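Local coordinates for thioredoxin domain-containing protein (Sinorhizobium meliloti, PDB 3U5R) that is of unknown function but belongs to the AhpC/TSA (thioredoxin-like) family and may act as an antioxidant oxidoreductase, at residues 26-31 against 195-200; 65-70 against 95-100; 72-77 against 142-147. One frame throughout, in Å; residues are numbered along the deposited sequence.

Interaction 1: residues 26-31 against 195-200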
loop_
_atom_site.group_PDB
_atom_site.type_symbol
_atom_site.label_atom_id
_atom_site.label_comp_id
_atom_site.label_asym_id
_atom_site.label_seq_id
_atom_site.Cartn_x
_atom_site.Cartn_y
_atom_site.Cartn_z
ATOM N N LYS A 26 -6.683 -16.530 0.504
ATOM C CA LYS A 26 -6.512 -15.584 1.678
ATOM C C LYS A 26 -5.215 -15.883 2.438
ATOM O O LYS A 26 -5.002 -17.061 2.755
ATOM C CB LYS A 26 -7.602 -15.794 2.715
ATOM C CG LYS A 26 -8.970 -15.208 2.400
ATOM C CD LYS A 26 -9.720 -14.924 3.729
ATOM C CE LYS A 26 -10.410 -16.169 4.300
ATOM N NZ LYS A 26 -11.731 -16.401 3.589
ATOM N N THR A 27 -4.392 -14.860 2.750
ATOM C CA THR A 27 -3.206 -15.004 3.637
ATOM C C THR A 27 -2.992 -13.725 4.404
ATOM O O THR A 27 -3.519 -12.664 4.023
ATOM C CB THR A 27 -1.821 -15.129 2.935
ATOM O OG1 THR A 27 -1.916 -14.958 1.528
ATOM C CG2 THR A 27 -0.993 -16.388 3.388
ATOM N N GLN A 28 -2.206 -13.852 5.472
ATOM C CA GLN A 28 -1.731 -12.742 6.280
ATOM C C GLN A 28 -0.466 -12.176 5.683
ATOM O O GLN A 28 0.312 -12.902 5.064
ATOM C CB GLN A 28 -1.341 -13.192 7.699
ATOM C CG GLN A 28 -2.375 -13.925 8.478
ATOM C CD GLN A 28 -2.057 -13.935 9.994
ATOM O OE1 GLN A 28 -0.881 -13.960 10.401
ATOM N NE2 GLN A 28 -3.107 -13.884 10.822
ATOM N N SER A 29 -0.203 -10.911 5.970
ATOM C CA SER A 29 1.064 -10.306 5.573
ATOM C C SER A 29 2.185 -11.094 6.303
ATOM O O SER A 29 1.913 -11.752 7.335
ATOM C CB SER A 29 1.097 -8.839 5.939
ATOM O OG SER A 29 0.650 -8.640 7.273
ATOM N N ASN A 30 3.386 -11.051 5.743
ATOM C CA ASN A 30 4.584 -11.593 6.389
ATOM C C ASN A 30 5.044 -10.844 7.640
ATOM O O ASN A 30 4.722 -9.663 7.807
ATOM C CB ASN A 30 5.734 -11.653 5.385
ATOM C CG ASN A 30 5.506 -12.711 4.278
ATOM O OD1 ASN A 30 4.946 -13.789 4.539
ATOM N ND2 ASN A 30 6.000 -12.432 3.059
ATOM N N SER A 31 5.819 -11.527 8.512
ATOM C CA SER A 31 6.551 -10.876 9.630
ATOM C C SER A 31 7.829 -10.301 9.112
ATOM O O SER A 31 8.833 -10.997 8.931
ATOM C CB SER A 31 6.944 -11.846 10.719
ATOM O OG SER A 31 5.785 -12.566 11.063
ATOM N N GLN A 195 1.068 -4.340 16.211
ATOM C CA GLN A 195 0.805 -4.233 14.790
ATOM C C GLN A 195 0.161 -5.533 14.329
ATOM O O GLN A 195 0.824 -6.540 14.053
ATOM C CB GLN A 195 2.065 -3.885 13.968
ATOM C CG GLN A 195 2.855 -2.739 14.619
ATOM C CD GLN A 195 3.969 -2.163 13.766
ATOM O OE1 GLN A 195 4.281 -2.677 12.692
ATOM N NE2 GLN A 195 4.595 -1.099 14.264
ATOM N N VAL A 196 -1.144 -5.481 14.124
ATOM C CA VAL A 196 -1.847 -6.694 13.644
ATOM C C VAL A 196 -1.575 -6.902 12.168
ATOM O O VAL A 196 -1.710 -5.965 11.391
ATOM C CB VAL A 196 -3.331 -6.517 13.878
ATOM C CG1 VAL A 196 -4.117 -7.783 13.367
ATOM C CG2 VAL A 196 -3.582 -6.158 15.437
ATOM N N PRO A 197 -1.252 -8.129 11.761
ATOM C CA PRO A 197 -0.970 -8.373 10.355
ATOM C C PRO A 197 -2.212 -8.099 9.470
ATOM O O PRO A 197 -3.320 -8.378 9.908
ATOM C CB PRO A 197 -0.629 -9.870 10.291
ATOM C CG PRO A 197 -0.249 -10.255 11.756
ATOM C CD PRO A 197 -0.964 -9.292 12.660
ATOM N N SER A 198 -2.031 -7.590 8.238
ATOM C CA SER A 198 -3.218 -7.440 7.402
ATOM C C SER A 198 -3.547 -8.814 6.866
ATOM O O SER A 198 -2.717 -9.729 6.885
ATOM C CB SER A 198 -2.974 -6.472 6.223
ATOM O OG SER A 198 -1.870 -6.931 5.463
ATOM N N ILE A 199 -4.760 -8.937 6.358
ATOM C CA ILE A 199 -5.250 -10.147 5.727
ATOM C C ILE A 199 -5.755 -9.756 4.393
ATOM O O ILE A 199 -6.412 -8.713 4.265
ATOM C CB ILE A 199 -6.456 -10.662 6.481
ATOM C CG1 ILE A 199 -6.039 -10.984 7.915
ATOM C CG2 ILE A 199 -7.067 -11.939 5.753
ATOM C CD1 ILE A 199 -5.360 -12.323 8.070
ATOM N N GLY A 200 -5.470 -10.565 3.382
ATOM C CA GLY A 200 -6.165 -10.351 2.086
ATOM C C GLY A 200 -6.060 -11.524 1.127
ATOM O O GLY A 200 -5.626 -12.584 1.497
#
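Gln-28 and Ile-199 face each other as an antiparallel non-hydrogen-bonded pair, and their side chains leave the same face of the small sheet, running past each other at a slant. Ile-199 sends CD1 against the aliphatic part of Gln-28, 3.4 Å from CG, and the same methyl is 3.9 Å from NE2 at the end of the Gln-28 side chain. With CG anti to the carbonyl carbon (chi1 -55°) and the chain extended beyond it, Gln-28 also runs beside Pro-197, the two pointing the same way, which lays OE1 4.0 Å from Pro-197 CG. The backbone beneath is the edge of a three-stranded antiparallel sheet: strand 27-28 is outermost, 199-202 is central and 143-144 closes the far side. Thr-27 and Gly-200 form its hydrogen-bonded pair, with Thr-27 N to Gly-200 O and Gly-200 N to Thr-27 O both 2.9 Å. Beyond the strand, Ser-29 N still reaches Ser-198 O at 2.9 Å, tilted from the carbonyl plane. The Ser-29 side chain turns toward segment 195-200, its OG lying between its own N and carbonyl carbon, and takes a weak, bent bond of 3.0 Å from Ser-198 N (130° at the hydrogen). Ser-198 OG makes its own hydrogen bond, to Pro-145 O. Past the sheet, the side chains of Lys-26 and Ile-199 rest on Phe-73 of helix 72-75.

Interaction 2: residues 65-70 against 95-100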
loop_
_atom_site.group_PDB
_atom_site.type_symbol
_atom_site.label_atom_id
_atom_site.label_comp_id
_atom_site.label_asym_id
_atom_site.label_seq_id
_atom_site.Cartn_x
_atom_site.Cartn_y
_atom_site.Cartn_z
ATOM N N ALA A 65 1.927 0.592 -0.542
ATOM C CA ALA A 65 0.750 -0.242 -0.319
ATOM C C ALA A 65 0.547 -1.144 -1.458
ATOM O O ALA A 65 0.393 -0.662 -2.612
ATOM C CB ALA A 65 -0.546 0.712 -0.133
ATOM N N PHE A 66 0.590 -2.451 -1.234
ATOM C CA PHE A 66 0.319 -3.387 -2.331
ATOM C C PHE A 66 -1.175 -3.688 -2.348
ATOM O O PHE A 66 -1.714 -4.240 -1.398
ATOM C CB PHE A 66 1.140 -4.684 -2.172
ATOM C CG PHE A 66 2.604 -4.441 -2.312
ATOM C CD1 PHE A 66 3.246 -4.657 -3.523
ATOM C CD2 PHE A 66 3.312 -3.891 -1.264
ATOM C CE1 PHE A 66 4.594 -4.373 -3.674
ATOM C CE2 PHE A 66 4.690 -3.589 -1.403
ATOM C CZ PHE A 66 5.321 -3.856 -2.596
ATOM N N ILE A 67 -1.851 -3.296 -3.419
ATOM C CA ILE A 67 -3.283 -3.479 -3.480
ATOM C C ILE A 67 -3.686 -4.186 -4.796
ATOM O O ILE A 67 -2.838 -4.692 -5.517
ATOM C CB ILE A 67 -4.022 -2.119 -3.289
ATOM C CG1 ILE A 67 -3.626 -1.103 -4.365
ATOM C CG2 ILE A 67 -3.713 -1.535 -1.964
ATOM C CD1 ILE A 67 -4.528 0.121 -4.273
ATOM N N SER A 68 -4.974 -4.166 -5.115
ATOM C CA SER A 68 -5.528 -4.925 -6.197
ATOM C C SER A 68 -6.822 -4.144 -6.628
ATOM O O SER A 68 -7.345 -3.319 -5.852
ATOM C CB SER A 68 -5.896 -6.343 -5.693
ATOM O OG SER A 68 -6.988 -6.897 -6.433
ATOM N N ASN A 69 -7.262 -4.354 -7.861
ATOM C CA ASN A 69 -8.500 -3.760 -8.345
ATOM C C ASN A 69 -9.773 -4.550 -7.976
ATOM O O ASN A 69 -10.872 -3.974 -8.044
ATOM C CB ASN A 69 -8.455 -3.609 -9.891
ATOM C CG ASN A 69 -7.347 -2.646 -10.329
ATOM O OD1 ASN A 69 -7.003 -1.689 -9.575
ATOM N ND2 ASN A 69 -6.740 -2.920 -11.473
ATOM N N ARG A 70 -9.652 -5.821 -7.615
ATOM C CA ARG A 70 -10.839 -6.638 -7.368
ATOM C C ARG A 70 -10.847 -7.455 -6.074
ATOM O O ARG A 70 -11.913 -7.898 -5.648
ATOM C CB ARG A 70 -11.126 -7.569 -8.571
ATOM C CG ARG A 70 -12.595 -8.198 -8.561
ATOM C CD ARG A 70 -13.289 -8.293 -9.988
ATOM N NE ARG A 70 -14.387 -9.294 -10.065
ATOM C CZ ARG A 70 -15.659 -9.118 -9.650
ATOM N NH1 ARG A 70 -16.053 -7.966 -9.104
ATOM N NH2 ARG A 70 -16.561 -10.105 -9.781
ATOM N N VAL A 95 2.076 8.596 -0.390
ATOM C CA VAL A 95 1.515 7.247 -0.546
ATOM C C VAL A 95 1.828 6.752 -1.902
ATOM O O VAL A 95 1.654 7.462 -2.917
ATOM C CB VAL A 95 -0.040 7.200 -0.340
ATOM C CG1 VAL A 95 -0.620 5.810 -0.659
ATOM C CG2 VAL A 95 -0.429 7.627 1.116
ATOM N N VAL A 96 2.325 5.509 -1.988
ATOM C CA VAL A 96 2.492 4.890 -3.317
ATOM C C VAL A 96 1.801 3.589 -3.268
ATOM O O VAL A 96 2.171 2.761 -2.402
ATOM C CB VAL A 96 3.971 4.697 -3.700
ATOM C CG1 VAL A 96 4.740 4.065 -2.551
ATOM C CG2 VAL A 96 4.088 3.850 -4.959
ATOM N N ALA A 97 0.880 3.345 -4.213
ATOM C CA ALA A 97 0.242 2.053 -4.322
ATOM C C ALA A 97 0.756 1.241 -5.476
ATOM O O ALA A 97 1.050 1.804 -6.510
ATOM C CB ALA A 97 -1.311 2.229 -4.465
ATOM N N ILE A 98 0.792 -0.085 -5.347
ATOM C CA ILE A 98 1.419 -0.938 -6.353
ATOM C C ILE A 98 0.504 -2.162 -6.585
ATOM O O ILE A 98 0.045 -2.784 -5.638
ATOM C CB ILE A 98 2.827 -1.440 -5.897
ATOM C CG1 ILE A 98 3.786 -0.244 -5.752
ATOM C CG2 ILE A 98 3.400 -2.466 -6.937
ATOM C CD1 ILE A 98 5.110 -0.608 -4.990
ATOM N N ASN A 99 0.229 -2.468 -7.827
ATOM C CA ASN A 99 -0.561 -3.643 -8.138
ATOM C C ASN A 99 0.440 -4.621 -8.740
ATOM O O ASN A 99 0.921 -4.385 -9.884
ATOM C CB ASN A 99 -1.637 -3.269 -9.163
ATOM C CG ASN A 99 -2.543 -4.398 -9.465
ATOM O OD1 ASN A 99 -2.092 -5.548 -9.697
ATOM N ND2 ASN A 99 -3.851 -4.121 -9.420
ATOM N N SER A 100 0.785 -5.678 -8.015
ATOM C CA SER A 100 1.747 -6.668 -8.532
ATOM C C SER A 100 1.089 -7.923 -9.052
ATOM O O SER A 100 1.796 -8.870 -9.378
ATOM C CB SER A 100 2.734 -7.137 -7.463
ATOM O OG SER A 100 3.289 -6.012 -6.882
HETATM O O HOH W 1 -0.576 -6.142 -5.674
#
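Phe-66 and Ile-98 pair in register on parallel strands, their side chains side by side and pointing the same way. On Phe-66, CB starts 4.1 Å from Ile-98 O. The torsion that puts CG anti to the carbonyl carbon (chi1 -66°) then swings the ring back alongside the isoleucine. CD1 meets Ser-100 OG at 3.6 Å, the hydroxyl oxygen at the ring edge, in its plane; its hydrogen bond goes to Asp-130, and the ring contact is packing. The next ring atom, CE1, lies 4.0 Å from Ile-98 CG2, which approaches obliquely, and CZ ends against Ile-98 CD1. With an alanine in place of Phe-66, the Ile-98 branches would probably lose their aromatic neighbour and a gap would open beside Ser-100. Ile-67 CD1 packs on Ala-97 CB. The ladder runs Ala-65 N to Val-96 O, Ile-98 N to Ala-65 O (2.8 Å) and Ile-67 N to Ile-98 O. Where the strands part, a water donates to Ile-67 O and accepts from Ser-100 N, each at 2.7 Å. Asn-69 and Asn-99 cross there near a right angle without bonding to each other; Asn-69 OD1 and Asn-99 ND2 share the Tyr-127 hydroxyl, and Asn-99 ND2 also bonds to Glu-109. Strands 61-66 and 93-99, joined through helices 72-75 and 78-88 in a beta-alpha-beta crossover, lie between 127-129 and 146-150 in the five-stranded sheet, with helix 134-139 covering the Phe-66 face.

Interaction 3: residues 72-77 against 142-147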
loop_
_atom_site.group_PDB
_atom_site.type_symbol
_atom_site.label_atom_id
_atom_site.label_comp_id
_atom_site.label_asym_id
_atom_site.label_seq_id
_atom_site.Cartn_x
_atom_site.Cartn_y
_atom_site.Cartn_z
ATOM N N PRO A 72 -11.709 -8.474 -2.536
ATOM C CA PRO A 72 -12.716 -7.974 -1.534
ATOM C C PRO A 72 -12.123 -7.268 -0.332
ATOM O O PRO A 72 -12.721 -6.320 0.218
ATOM C CB PRO A 72 -13.430 -9.239 -1.047
ATOM C CG PRO A 72 -13.217 -10.227 -2.159
ATOM C CD PRO A 72 -11.878 -9.922 -2.790
ATOM N N PHE A 73 -10.933 -7.648 0.074
ATOM C CA PHE A 73 -10.307 -6.943 1.212
ATOM C C PHE A 73 -9.818 -5.566 0.844
ATOM O O PHE A 73 -9.795 -4.672 1.719
ATOM C CB PHE A 73 -9.142 -7.783 1.807
ATOM C CG PHE A 73 -9.610 -9.059 2.352
ATOM C CD1 PHE A 73 -9.911 -10.105 1.507
ATOM C CD2 PHE A 73 -9.844 -9.182 3.725
ATOM C CE1 PHE A 73 -10.415 -11.281 2.031
ATOM C CE2 PHE A 73 -10.365 -10.348 4.266
ATOM C CZ PHE A 73 -10.660 -11.378 3.406
ATOM N N VAL A 74 -9.410 -5.368 -0.422
ATOM C CA VAL A 74 -9.134 -4.032 -0.865
ATOM C C VAL A 74 -10.402 -3.236 -1.192
ATOM O O VAL A 74 -10.480 -2.057 -0.894
ATOM C CB VAL A 74 -8.213 -4.079 -2.100
ATOM C CG1 VAL A 74 -8.045 -2.656 -2.763
ATOM C CG2 VAL A 74 -6.859 -4.674 -1.677
ATOM N N VAL A 75 -11.374 -3.867 -1.877
ATOM C CA VAL A 75 -12.694 -3.209 -2.140
ATOM C C VAL A 75 -13.277 -2.589 -0.867
ATOM O O VAL A 75 -13.691 -1.395 -0.824
ATOM C CB VAL A 75 -13.691 -4.220 -2.883
ATOM C CG1 VAL A 75 -15.227 -3.727 -2.874
ATOM C CG2 VAL A 75 -13.165 -4.489 -4.371
ATOM N N LEU A 76 -13.258 -3.365 0.211
ATOM C CA LEU A 76 -13.666 -2.831 1.518
ATOM C C LEU A 76 -13.105 -1.422 1.905
ATOM O O LEU A 76 -13.835 -0.591 2.487
ATOM C CB LEU A 76 -13.297 -3.834 2.617
ATOM C CG LEU A 76 -13.700 -3.434 4.027
ATOM C CD1 LEU A 76 -15.218 -3.600 4.331
ATOM C CD2 LEU A 76 -12.869 -4.287 4.974
ATOM N N ILE A 77 -11.824 -1.140 1.641
ATOM C CA ILE A 77 -11.186 0.038 2.212
ATOM C C ILE A 77 -10.861 1.058 1.106
ATOM O O ILE A 77 -10.162 2.032 1.321
ATOM C CB ILE A 77 -9.873 -0.340 2.887
ATOM C CG1 ILE A 77 -8.963 -0.996 1.818
ATOM C CG2 ILE A 77 -10.109 -1.294 4.033
ATOM C CD1 ILE A 77 -7.559 -1.224 2.331
ATOM N N ALA A 142 2.915 -10.194 0.633
ATOM C CA ALA A 142 2.292 -11.518 0.510
ATOM C C ALA A 142 0.808 -11.461 0.099
ATOM O O ALA A 142 0.307 -12.390 -0.475
ATOM C CB ALA A 142 2.393 -12.300 1.824
ATOM N N CYS A 143 0.115 -10.361 0.410
ATOM C CA CYS A 143 -1.326 -10.289 0.143
ATOM C C CYS A 143 -1.741 -8.858 -0.213
ATOM O O CYS A 143 -0.924 -7.889 -0.146
ATOM C CB CYS A 143 -2.054 -10.718 1.425
ATOM S SG CYS A 143 -1.711 -9.630 2.848
ATOM N N THR A 144 -3.001 -8.679 -0.589
ATOM C CA THR A 144 -3.495 -7.317 -0.870
ATOM C C THR A 144 -4.655 -7.152 0.091
ATOM O O THR A 144 -5.539 -8.010 0.104
ATOM C CB THR A 144 -3.976 -7.181 -2.350
ATOM O OG1 THR A 144 -5.014 -8.142 -2.573
ATOM C CG2 THR A 144 -2.768 -7.425 -3.379
ATOM N N PRO A 145 -4.708 -6.053 0.863
ATOM C CA PRO A 145 -3.756 -4.973 0.880
ATOM C C PRO A 145 -2.614 -5.328 1.823
ATOM O O PRO A 145 -2.844 -6.010 2.836
ATOM C CB PRO A 145 -4.529 -3.854 1.516
ATOM C CG PRO A 145 -5.480 -4.565 2.537
ATOM C CD PRO A 145 -5.776 -5.892 1.875
ATOM N N ASP A 146 -1.400 -4.851 1.521
ATOM C CA ASP A 146 -0.233 -5.047 2.424
ATOM C C ASP A 146 0.421 -3.685 2.602
ATOM O O ASP A 146 0.866 -3.092 1.609
ATOM C CB ASP A 146 0.768 -6.029 1.765
ATOM C CG ASP A 146 1.561 -6.831 2.793
ATOM O OD1 ASP A 146 1.657 -6.373 3.957
ATOM O OD2 ASP A 146 2.029 -7.925 2.430
ATOM N N PHE A 147 0.376 -3.126 3.807
ATOM C CA PHE A 147 0.844 -1.764 4.032
ATOM C C PHE A 147 2.196 -1.695 4.729
ATOM O O PHE A 147 2.377 -2.317 5.791
ATOM C CB PHE A 147 -0.157 -1.035 4.945
ATOM C CG PHE A 147 -1.555 -0.915 4.347
ATOM C CD1 PHE A 147 -1.830 0.102 3.423
ATOM C CD2 PHE A 147 -2.602 -1.777 4.749
ATOM C CE1 PHE A 147 -3.122 0.246 2.876
ATOM C CE2 PHE A 147 -3.904 -1.628 4.194
ATOM C CZ PHE A 147 -4.146 -0.615 3.244
#
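Asp-146 OD2 accepts from Ala-142 N at 3.0 Å, almost straight (168°) and nearly along its C-O axis. This carboxylate ties the two ends of the turn together around Pro-145, whose preceding peptide is cis. No hydrogen bond joins 72-77 to 142-147, and the contact between them is apolar. The proline ring presents itself to helix 72-75. Val-74 CG2 leans over the start of that ring, 3.6 Å from Pro-145 N, and reaches Thr-144 CB at 3.9 Å. One residue earlier in the helix, Phe-73 touches with CB alone, 3.9 Å from Pro-145 CD, while its ring leads off toward Ile-199 and Pro-167. Ile-77 reaches two partners with one methyl. Its CG1 sits between the backbone N and the carbonyl carbon (chi1 59°) and the chain is then extended, which drives CD1 across to Pro-145 CG at 3.9 Å. Ile-77 and Phe-147 approach from opposite directions, and the same methyl lies in the plane of the Phe-147 ring at its edge, 3.6 Å from CZ. Phe-147 in turn packs on Leu-63 and Ala-65 of strand 61-66. Thr-144 also touches Cys-71, just before the helix. A cis-proline loop facing the start of this helix is characteristic of the thioredoxin fold; a cysteine just before the helix is what thiol-active members have, consistent with this family.

Overall arrangement
Interaction 2 is the deepest, wholly buried near the centre of the chain, and interaction 3 is buried as well; interaction 1, about 15 Å from interaction 2 between centres, lies at the edge with several exposed residues. Chemistry follows place: interactions 1 and 2 are strand ladders, antiparallel in the first and parallel in the second, whereas interaction 3 is apolar packing without a bond across. Segment 142-147 links all three. Its strand 143-144 neighbours 199-202 in the small sheet of interaction 1, and 146-150 neighbours 61-66 in the main sheet of interaction 2, where Phe-66 N meets Asp-146 O. Interaction 3 joins the helix following 61-66 to that junction.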